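Local coordinates for halogenase PltM (Pseudomonas fluorescens, PDB 6BZN), which probably halogenates phenolic substrates with the help of FAD, as a flavin-dependent halogenase that accepts chloride, bromide and iodide, at residues 122-130 with 410-421; 323-331 with 341-349. One frame throughout, in Å; residues are numbered along the deposited sequence.

Overall arrangement
From the N terminus the chain first passes through strand 24-29 and helix 33-44, where FAD-binding residues such as I33 lie, before reaching 122-130 on an outermost strand of the mixed sheet. Contact 1 closes a long loop when helix 410-441 comes back to that strand after 279 residues. Within this loop falls contact 2, in which 341-349 turns back on 323-331 after nine residues; the two nest and do not cross. Their centres lie 26 Å apart. Contact 1 ties the mixed sheet to the helical C-terminal part, whereas contact 2 joins the run through strand 327-328 to the end of helix 340-343 and the loop after it, bringing together FAD-binding residues Y326 and Q341.

Contact 1: 122-130 with 410-421; sequences SPDHLVAPP and FHLWNVWHRVWL
The F410 ring carries H125 on one face: CA of H125 stands 3.5 Å from the ring centroid, a CH-pi contact over the centre. In return CB of F410 lies over one face of the H125 imidazole, whose opposite face holds CB of S122. The two rings are near parallel, with planes at 23°, but slid so that they barely overlap; the contact rests mainly on H125's backbone and CB over the F410 ring, with the ring rims meeting at CD2 of each. F410 turns CG away from its own amide nitrogen (chi1 172°), and the ring extends from the first helical turn to the bend at H125, where CE1 comes within 3.3 Å of H125 C. An alanine here would take the ring away and is likely to leave CA of H125 without its aromatic platform, opening a gap beneath the turn.

V127 supplies the second centre. Its CG2 sits 3.7 Å from the H417 ring centroid, 1° off the normal, and meets the W413 ring at its edge, 3.6 Å from NE1. CG1 of V127 touches OD1 of N414. At the edge of the H417 ring comes CG of P129, which also packs 3.7 Å from CD1 of L421.

The polar groups bond within the helix: ND1 of H417 donates to N414 O at 2.8 Å, fixing the imidazole's rotation under V127. R418 grips N414 side-on, NE donating to the backbone O of N414 and NH2 to OD1, the latter at 2.8 Å, while ND2 of N414 bonds to I514 O. The W420 side chain lies about 8 Å from that of FAD-binding S351. Strand 126-131 thus meets helix 410-441 through van der Waals, CH-pi and slid aromatic contacts, with none of the polar atoms bonding across.

Contact 2: 323-331 with 341-349; sequences RINYRSVQN and QATGFIDPL
Y326 and F345 form a single hydrogen-bonded antiparallel bridge in which Y326 N reaches F345 O at 3.0 Å and F345 N returns to Y326 O at 2.9 Å. The Y326 side chain extends the join: at chi1 54° its CG stands between backbone N and carbonyl carbon, which folds the ring back over F345 N and CB. Its OH donates to Q341 O at 2.5 Å, in the carbonyl plane, with that oxygen at the ring edge. Either side of the bridge, ND2 of N325 bonds to I346 O at 2.7 Å, and OG of S328 donates to T343 O at 2.5 Å on a lone pair; a water links the same OG to A342 O. ND2 of N331 reaches OG1 of T343, whose hydroxyl also bonds to L339 O, and CD1 of I324 packs 3.6 Å from CD of P348.

A second shell fixes these groups: OD1 of N325 accepts from NE of R323 and from T215 N, while R206 makes a cation-pi contact with Y326, a residue seen to bind FAD, as is Q341. Outward, R327 pairs with E209 beside strand 206-207, N331 and D347 pack on helix 383-406, and P348 rests against strand 256-262.

Contact 1: 122-130 with 410-421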
loop_
_atom_site.group_PDB
_atom_site.type_symbol
_atom_site.label_atom_id
_atom_site.label_comp_id
_atom_site.label_asym_id
_atom_site.label_seq_id
_atom_site.Cartn_x
_atom_site.Cartn_y
_atom_site.Cartn_z
ATOM N N SER A 122 10.793 1.344 26.253
ATOM C CA SER A 122 12.021 2.128 26.165
ATOM C C SER A 122 12.081 2.948 24.871
ATOM O O SER A 122 11.917 2.400 23.777
ATOM C CB SER A 122 13.240 1.221 26.267
ATOM O OG SER A 122 14.410 1.911 25.887
ATOM N N PRO A 123 12.368 4.253 24.982
ATOM C CA PRO A 123 12.632 5.037 23.766
ATOM C C PRO A 123 13.905 4.664 22.991
ATOM O O PRO A 123 14.157 5.248 21.946
ATOM C CB PRO A 123 12.721 6.491 24.258
ATOM C CG PRO A 123 12.560 6.468 25.717
ATOM C CD PRO A 123 12.424 5.064 26.211
ATOM N N ASP A 124 14.700 3.715 23.488
ATOM C CA ASP A 124 15.786 3.126 22.694
ATOM C C ASP A 124 15.375 1.905 21.869
ATOM O O ASP A 124 16.168 1.412 21.086
ATOM C CB ASP A 124 16.959 2.778 23.598
ATOM C CG ASP A 124 17.473 3.995 24.341
ATOM O OD1 ASP A 124 17.683 5.043 23.682
ATOM O OD2 ASP A 124 17.614 3.922 25.577
ATOM N N HIS A 125 14.140 1.439 22.027
ATOM C CA HIS A 125 13.606 0.345 21.198
ATOM C C HIS A 125 12.860 0.923 20.005
ATOM O O HIS A 125 11.676 0.609 19.799
ATOM C CB HIS A 125 12.709 -0.571 22.037
ATOM C CG HIS A 125 13.444 -1.310 23.103
ATOM N ND1 HIS A 125 12.812 -1.893 24.178
ATOM C CD2 HIS A 125 14.765 -1.565 23.258
ATOM C CE1 HIS A 125 13.710 -2.478 24.950
ATOM N NE2 HIS A 125 14.900 -2.304 24.407
ATOM N N LEU A 126 13.589 1.739 19.227
ATOM C CA LEU A 126 13.098 2.453 18.046
ATOM C C LEU A 126 14.022 2.240 16.846
ATOM O O LEU A 126 15.243 2.206 16.999
ATOM C CB LEU A 126 13.068 3.969 18.302
ATOM C CG LEU A 126 11.829 4.633 18.878
ATOM C CD1 LEU A 126 11.364 3.924 20.132
ATOM C CD2 LEU A 126 12.136 6.108 19.155
ATOM N N VAL A 127 13.444 2.124 15.657
ATOM C CA VAL A 127 14.190 2.291 14.412
ATOM C C VAL A 127 13.385 3.231 13.521
ATOM O O VAL A 127 12.149 3.208 13.536
ATOM C CB VAL A 127 14.512 0.965 13.664
ATOM C CG1 VAL A 127 15.466 0.100 14.470
ATOM C CG2 VAL A 127 13.256 0.169 13.321
ATOM N N ALA A 128 14.083 4.066 12.765
ATOM C CA ALA A 128 13.423 4.995 11.856
ATOM C C ALA A 128 14.395 5.419 10.763
ATOM O O ALA A 128 15.167 6.342 10.960
ATOM C CB ALA A 128 12.896 6.213 12.614
ATOM N N PRO A 129 14.375 4.727 9.612
ATOM C CA PRO A 129 15.253 5.149 8.528
ATOM C C PRO A 129 14.628 6.311 7.765
ATOM O O PRO A 129 13.566 6.138 7.195
ATOM C CB PRO A 129 15.374 3.899 7.655
ATOM C CG PRO A 129 14.177 3.051 7.982
ATOM C CD PRO A 129 13.655 3.473 9.317
ATOM N N PRO A 130 15.263 7.499 7.767
ATOM C CA PRO A 130 14.591 8.643 7.160
ATOM C C PRO A 130 14.648 8.704 5.637
ATOM O O PRO A 130 15.554 8.134 5.009
ATOM C CB PRO A 130 15.311 9.850 7.773
ATOM C CG PRO A 130 16.603 9.356 8.269
ATOM C CD PRO A 130 16.549 7.871 8.396
ATOM N N PHE A 410 12.604 -6.659 20.215
ATOM C CA PHE A 410 13.107 -5.474 19.542
ATOM C C PHE A 410 14.384 -5.737 18.749
ATOM O O PHE A 410 14.490 -5.304 17.609
ATOM C CB PHE A 410 13.354 -4.281 20.469
ATOM C CG PHE A 410 14.050 -3.173 19.755
ATOM C CD1 PHE A 410 13.362 -2.426 18.806
ATOM C CD2 PHE A 410 15.423 -2.970 19.911
ATOM C CE1 PHE A 410 14.010 -1.445 18.069
ATOM C CE2 PHE A 410 16.076 -1.987 19.179
ATOM C CZ PHE A 410 15.372 -1.228 18.260
ATOM N N HIS A 411 15.367 -6.420 19.353
ATOM C CA HIS A 411 16.624 -6.684 18.644
ATOM C C HIS A 411 16.356 -7.450 17.338
ATOM O O HIS A 411 16.900 -7.105 16.281
ATOM C CB HIS A 411 17.645 -7.420 19.536
ATOM C CG HIS A 411 18.936 -7.724 18.842
ATOM N ND1 HIS A 411 19.814 -6.737 18.441
ATOM C CD2 HIS A 411 19.489 -8.899 18.455
ATOM C CE1 HIS A 411 20.847 -7.293 17.832
ATOM N NE2 HIS A 411 20.671 -8.601 17.820
ATOM N N LEU A 412 15.480 -8.447 17.401
ATOM C CA LEU A 412 15.087 -9.205 16.213
ATOM C C LEU A 412 14.437 -8.276 15.182
ATOM O O LEU A 412 14.799 -8.310 13.995
ATOM C CB LEU A 412 14.155 -10.362 16.590
ATOM C CG LEU A 412 13.585 -11.233 15.462
ATOM C CD1 LEU A 412 14.681 -11.819 14.599
ATOM C CD2 LEU A 412 12.715 -12.325 16.061
ATOM N N TRP A 413 13.521 -7.421 15.638
ATOM C CA TRP A 413 12.906 -6.446 14.738
ATOM C C TRP A 413 13.975 -5.567 14.084
ATOM O O TRP A 413 13.957 -5.343 12.875
ATOM C CB TRP A 413 11.853 -5.568 15.420
ATOM C CG TRP A 413 11.344 -4.591 14.455
ATOM C CD1 TRP A 413 11.706 -3.280 14.338
ATOM C CD2 TRP A 413 10.467 -4.864 13.370
ATOM N NE1 TRP A 413 11.078 -2.718 13.257
ATOM C CE2 TRP A 413 10.308 -3.669 12.648
ATOM C CE3 TRP A 413 9.781 -6.006 12.945
ATOM C CZ2 TRP A 413 9.477 -3.577 11.525
ATOM C CZ3 TRP A 413 8.958 -5.920 11.835
ATOM C CH2 TRP A 413 8.817 -4.713 11.129
ATOM N N ASN A 414 14.905 -5.069 14.893
ATOM C CA ASN A 414 15.947 -4.182 14.382
ATOM C C ASN A 414 16.723 -4.868 13.259
ATOM O O ASN A 414 16.900 -4.286 12.184
ATOM C CB ASN A 414 16.853 -3.725 15.550
ATOM C CG ASN A 414 17.975 -2.803 15.118
ATOM O OD1 ASN A 414 17.954 -2.205 14.047
ATOM N ND2 ASN A 414 18.990 -2.692 15.979
ATOM N N VAL A 415 17.142 -6.121 13.471
ATOM C CA VAL A 415 17.858 -6.842 12.423
ATOM C C VAL A 415 16.937 -7.059 11.208
ATOM O O VAL A 415 17.312 -6.770 10.067
ATOM C CB VAL A 415 18.432 -8.195 12.903
ATOM C CG1 VAL A 415 19.188 -8.853 11.775
ATOM C CG2 VAL A 415 19.395 -7.995 14.082
ATOM N N TRP A 416 15.728 -7.549 11.478
ATOM C CA TRP A 416 14.769 -7.855 10.408
ATOM C C TRP A 416 14.424 -6.659 9.511
ATOM O O TRP A 416 14.350 -6.822 8.290
ATOM C CB TRP A 416 13.484 -8.492 10.964
ATOM C CG TRP A 416 12.388 -8.537 9.946
ATOM C CD1 TRP A 416 11.327 -7.701 9.866
ATOM C CD2 TRP A 416 12.301 -9.410 8.820
ATOM N NE1 TRP A 416 10.534 -8.035 8.796
ATOM C CE2 TRP A 416 11.122 -9.075 8.126
ATOM C CE3 TRP A 416 13.091 -10.462 8.343
ATOM C CZ2 TRP A 416 10.714 -9.751 6.981
ATOM C CZ3 TRP A 416 12.678 -11.144 7.207
ATOM C CH2 TRP A 416 11.499 -10.774 6.533
ATOM N N HIS A 417 14.231 -5.478 10.090
ATOM C CA HIS A 417 13.760 -4.331 9.300
ATOM C C HIS A 417 14.724 -3.954 8.176
ATOM O O HIS A 417 14.296 -3.417 7.170
ATOM C CB HIS A 417 13.358 -3.132 10.173
ATOM C CG HIS A 417 14.379 -2.043 10.278
ATOM N ND1 HIS A 417 15.493 -2.140 11.085
ATOM C CD2 HIS A 417 14.420 -0.804 9.732
ATOM C CE1 HIS A 417 16.190 -1.020 11.010
ATOM N NE2 HIS A 417 15.557 -0.190 10.201
ATOM N N ARG A 418 16.005 -4.296 8.331
ATOM C CA ARG A 418 17.009 -4.061 7.292
ATOM C C ARG A 418 16.808 -4.918 6.052
ATOM O O ARG A 418 17.249 -4.534 4.983
ATOM C CB ARG A 418 18.425 -4.275 7.856
ATOM C CG ARG A 418 18.766 -3.293 8.967
ATOM C CD ARG A 418 19.404 -3.963 10.179
ATOM N NE ARG A 418 19.385 -3.033 11.304
ATOM C CZ ARG A 418 20.223 -2.009 11.481
ATOM N NH1 ARG A 418 21.240 -1.785 10.640
ATOM N NH2 ARG A 418 20.048 -1.196 12.512
ATOM N N VAL A 419 16.148 -6.068 6.194
ATOM C CA VAL A 419 15.776 -6.909 5.040
ATOM C C VAL A 419 14.719 -6.178 4.193
ATOM O O VAL A 419 14.891 -5.995 2.981
ATOM C CB VAL A 419 15.298 -8.309 5.495
ATOM C CG1 VAL A 419 14.797 -9.150 4.324
ATOM C CG2 VAL A 419 16.424 -9.041 6.214
ATOM N N TRP A 420 13.666 -5.700 4.838
ATOM C CA TRP A 420 12.678 -4.840 4.169
ATOM C C TRP A 420 13.331 -3.579 3.578
ATOM O O TRP A 420 13.124 -3.245 2.409
ATOM C CB TRP A 420 11.563 -4.427 5.138
ATOM C CG TRP A 420 10.809 -3.222 4.656
ATOM C CD1 TRP A 420 9.884 -3.180 3.654
ATOM C CD2 TRP A 420 10.947 -1.887 5.129
ATOM N NE1 TRP A 420 9.439 -1.895 3.473
ATOM C CE2 TRP A 420 10.076 -1.081 4.367
ATOM C CE3 TRP A 420 11.729 -1.285 6.134
ATOM C CZ2 TRP A 420 9.959 0.294 4.571
ATOM C CZ3 TRP A 420 11.608 0.074 6.342
ATOM C CH2 TRP A 420 10.736 0.855 5.559
ATOM N N LEU A 421 14.109 -2.871 4.393
ATOM C CA LEU A 421 14.637 -1.579 3.967
ATOM C C LEU A 421 15.527 -1.692 2.741
ATOM O O LEU A 421 15.362 -0.938 1.811
ATOM C CB LEU A 421 15.395 -0.895 5.097
ATOM C CG LEU A 421 15.868 0.532 4.809
ATOM C CD1 LEU A 421 14.697 1.488 4.706
ATOM C CD2 LEU A 421 16.822 0.998 5.897
#

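Contact 2: 323-331 with 341-349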
loop_
_atom_site.group_PDB
_atom_site.type_symbol
_atom_site.label_atom_id
_atom_site.label_comp_id
_atom_site.label_asym_id
_atom_site.label_seq_id
_atom_site.Cartn_x
_atom_site.Cartn_y
_atom_site.Cartn_z
ATOM N N ARG A 323 -10.972 -10.434 9.164
ATOM C CA ARG A 323 -9.885 -10.969 8.380
ATOM C C ARG A 323 -9.640 -10.194 7.097
ATOM O O ARG A 323 -10.425 -10.246 6.142
ATOM C CB ARG A 323 -10.073 -12.429 8.021
ATOM C CG ARG A 323 -8.856 -12.867 7.225
ATOM C CD ARG A 323 -8.529 -14.305 7.312
ATOM N NE ARG A 323 -7.144 -14.546 6.898
ATOM C CZ ARG A 323 -6.648 -15.749 6.659
ATOM N NH1 ARG A 323 -7.414 -16.824 6.790
ATOM N NH2 ARG A 323 -5.380 -15.886 6.304
ATOM N N ILE A 324 -8.488 -9.545 7.049
ATOM C CA ILE A 324 -8.191 -8.623 5.968
ATOM C C ILE A 324 -7.425 -9.224 4.795
ATOM O O ILE A 324 -7.264 -8.559 3.768
ATOM C CB ILE A 324 -7.495 -7.358 6.511
ATOM C CG1 ILE A 324 -6.083 -7.654 6.999
ATOM C CG2 ILE A 324 -8.337 -6.732 7.612
ATOM C CD1 ILE A 324 -5.394 -6.463 7.623
ATOM N N ASN A 325 -7.009 -10.482 4.906
ATOM C CA ASN A 325 -6.085 -11.094 3.959
ATOM C C ASN A 325 -6.814 -11.972 2.952
ATOM O O ASN A 325 -7.640 -12.776 3.338
ATOM C CB ASN A 325 -5.050 -11.970 4.672
ATOM C CG ASN A 325 -4.878 -11.604 6.129
ATOM O OD1 ASN A 325 -5.580 -12.144 6.996
ATOM N ND2 ASN A 325 -3.983 -10.660 6.414
ATOM N N TYR A 326 -6.444 -11.847 1.686
ATOM C CA TYR A 326 -6.981 -12.715 0.632
ATOM C C TYR A 326 -6.076 -12.634 -0.570
ATOM O O TYR A 326 -5.293 -11.689 -0.696
ATOM C CB TYR A 326 -8.416 -12.333 0.280
ATOM C CG TYR A 326 -8.616 -10.885 -0.099
ATOM C CD1 TYR A 326 -8.470 -10.463 -1.416
ATOM C CD2 TYR A 326 -8.950 -9.945 0.852
ATOM C CE1 TYR A 326 -8.645 -9.126 -1.771
ATOM C CE2 TYR A 326 -9.116 -8.604 0.512
ATOM C CZ TYR A 326 -8.972 -8.203 -0.799
ATOM O OH TYR A 326 -9.140 -6.877 -1.120
ATOM N N ARG A 327 -6.160 -13.646 -1.422
ATOM C CA ARG A 327 -5.458 -13.667 -2.691
ATOM C C ARG A 327 -6.404 -14.237 -3.741
ATOM O O ARG A 327 -7.533 -14.619 -3.419
ATOM C CB ARG A 327 -4.176 -14.495 -2.593
ATOM C CG ARG A 327 -4.382 -15.969 -2.319
ATOM C CD ARG A 327 -3.075 -16.757 -2.361
ATOM N NE ARG A 327 -3.421 -18.180 -2.298
ATOM C CZ ARG A 327 -3.592 -18.997 -3.337
ATOM N NH1 ARG A 327 -3.414 -18.602 -4.602
ATOM N NH2 ARG A 327 -3.936 -20.252 -3.102
ATOM N N SER A 328 -5.949 -14.253 -4.988
ATOM C CA SER A 328 -6.725 -14.823 -6.092
ATOM C C SER A 328 -5.881 -15.754 -6.932
ATOM O O SER A 328 -4.672 -15.570 -7.072
ATOM C CB SER A 328 -7.301 -13.728 -6.980
ATOM O OG SER A 328 -8.191 -12.883 -6.272
ATOM N N VAL A 329 -6.534 -16.760 -7.497
ATOM C CA VAL A 329 -5.844 -17.757 -8.311
ATOM C C VAL A 329 -5.548 -17.244 -9.735
ATOM O O VAL A 329 -4.613 -17.716 -10.387
ATOM C CB VAL A 329 -6.608 -19.109 -8.340
ATOM C CG1 VAL A 329 -6.795 -19.648 -6.932
ATOM C CG2 VAL A 329 -7.963 -18.993 -9.025
ATOM N N GLN A 330 -6.367 -16.310 -10.212
ATOM C CA GLN A 330 -6.184 -15.623 -11.498
ATOM C C GLN A 330 -6.794 -14.247 -11.325
ATOM O O GLN A 330 -7.587 -14.039 -10.400
ATOM C CB GLN A 330 -6.945 -16.314 -12.632
ATOM C CG GLN A 330 -6.420 -17.679 -13.043
ATOM C CD GLN A 330 -7.164 -18.251 -14.252
ATOM O OE1 GLN A 330 -8.294 -17.868 -14.535
ATOM N NE2 GLN A 330 -6.526 -19.168 -14.960
ATOM N N ASN A 331 -6.433 -13.315 -12.192
ATOM C CA ASN A 331 -7.096 -12.018 -12.177
ATOM C C ASN A 331 -7.268 -11.319 -13.508
ATOM O O ASN A 331 -7.665 -10.165 -13.535
ATOM C CB ASN A 331 -6.391 -11.101 -11.156
ATOM C CG ASN A 331 -5.126 -10.475 -11.706
ATOM O OD1 ASN A 331 -4.525 -10.990 -12.641
ATOM N ND2 ASN A 331 -4.709 -9.352 -11.123
ATOM N N GLN A 341 -6.366 -4.441 -5.450
ATOM C CA GLN A 341 -7.287 -4.548 -4.298
ATOM C C GLN A 341 -8.397 -5.589 -4.492
ATOM O O GLN A 341 -8.797 -6.261 -3.531
ATOM C CB GLN A 341 -7.943 -3.208 -3.967
ATOM C CG GLN A 341 -7.023 -2.181 -3.360
ATOM C CD GLN A 341 -6.663 -2.470 -1.904
ATOM O OE1 GLN A 341 -5.483 -2.600 -1.572
ATOM N NE2 GLN A 341 -7.672 -2.532 -1.025
ATOM N N ALA A 342 -8.898 -5.700 -5.720
ATOM C CA ALA A 342 -9.888 -6.711 -6.054
ATOM C C ALA A 342 -9.295 -8.134 -6.099
ATOM O O ALA A 342 -10.042 -9.102 -6.023
ATOM C CB ALA A 342 -10.552 -6.370 -7.374
ATOM N N THR A 343 -7.972 -8.244 -6.241
ATOM C CA THR A 343 -7.264 -9.517 -6.400
ATOM C C THR A 343 -6.738 -10.075 -5.099
ATOM O O THR A 343 -6.929 -11.260 -4.790
ATOM C CB THR A 343 -6.048 -9.325 -7.342
ATOM O OG1 THR A 343 -6.508 -8.785 -8.581
ATOM C CG2 THR A 343 -5.344 -10.620 -7.618
ATOM N N GLY A 344 -6.033 -9.231 -4.350
ATOM C CA GLY A 344 -5.417 -9.669 -3.121
ATOM C C GLY A 344 -5.035 -8.532 -2.210
ATOM O O GLY A 344 -4.739 -7.438 -2.679
ATOM N N PHE A 345 -5.076 -8.786 -0.908
ATOM C CA PHE A 345 -4.594 -7.834 0.088
ATOM C C PHE A 345 -3.987 -8.584 1.251
ATOM O O PHE A 345 -4.478 -9.632 1.612
ATOM C CB PHE A 345 -5.726 -6.956 0.603
ATOM C CG PHE A 345 -5.249 -5.836 1.485
ATOM C CD1 PHE A 345 -4.643 -4.724 0.924
ATOM C CD2 PHE A 345 -5.392 -5.897 2.861
ATOM C CE1 PHE A 345 -4.192 -3.679 1.725
ATOM C CE2 PHE A 345 -4.958 -4.856 3.668
ATOM C CZ PHE A 345 -4.359 -3.739 3.093
ATOM N N ILE A 346 -2.928 -8.035 1.848
ATOM C CA ILE A 346 -2.256 -8.712 2.954
ATOM C C ILE A 346 -2.418 -7.949 4.259
ATOM O O ILE A 346 -3.004 -8.467 5.207
ATOM C CB ILE A 346 -0.770 -8.965 2.621
ATOM C CG1 ILE A 346 -0.635 -9.854 1.364
ATOM C CG2 ILE A 346 -0.053 -9.595 3.803
ATOM C CD1 ILE A 346 -1.290 -11.228 1.433
ATOM N N ASP A 347 -1.907 -6.728 4.326
ATOM C CA ASP A 347 -1.921 -5.988 5.586
ATOM C C ASP A 347 -1.556 -4.534 5.323
ATOM O O ASP A 347 -0.884 -4.245 4.348
ATOM C CB ASP A 347 -0.908 -6.628 6.560
ATOM C CG ASP A 347 -1.147 -6.268 8.029
ATOM O OD1 ASP A 347 -0.631 -5.210 8.450
ATOM O OD2 ASP A 347 -1.802 -7.062 8.778
ATOM N N PRO A 348 -2.004 -3.612 6.187
ATOM C CA PRO A 348 -1.506 -2.241 6.064
ATOM C C PRO A 348 0.003 -2.086 6.287
ATOM O O PRO A 348 0.582 -1.075 5.853
ATOM C CB PRO A 348 -2.274 -1.480 7.142
ATOM C CG PRO A 348 -2.834 -2.535 8.056
ATOM C CD PRO A 348 -3.099 -3.708 7.169
ATOM N N LEU A 349 0.628 -3.063 6.941
ATOM C CA LEU A 349 2.034 -2.973 7.324
ATOM C C LEU A 349 2.944 -2.819 6.120
ATOM O O LEU A 349 2.977 -3.675 5.241
ATOM C CB LEU A 349 2.468 -4.203 8.122
ATOM C CG LEU A 349 3.905 -4.143 8.651
ATOM C CD1 LEU A 349 4.024 -3.091 9.738
ATOM C CD2 LEU A 349 4.377 -5.497 9.153
HETATM O O HOH W 1 -10.371 -11.762 -5.945
#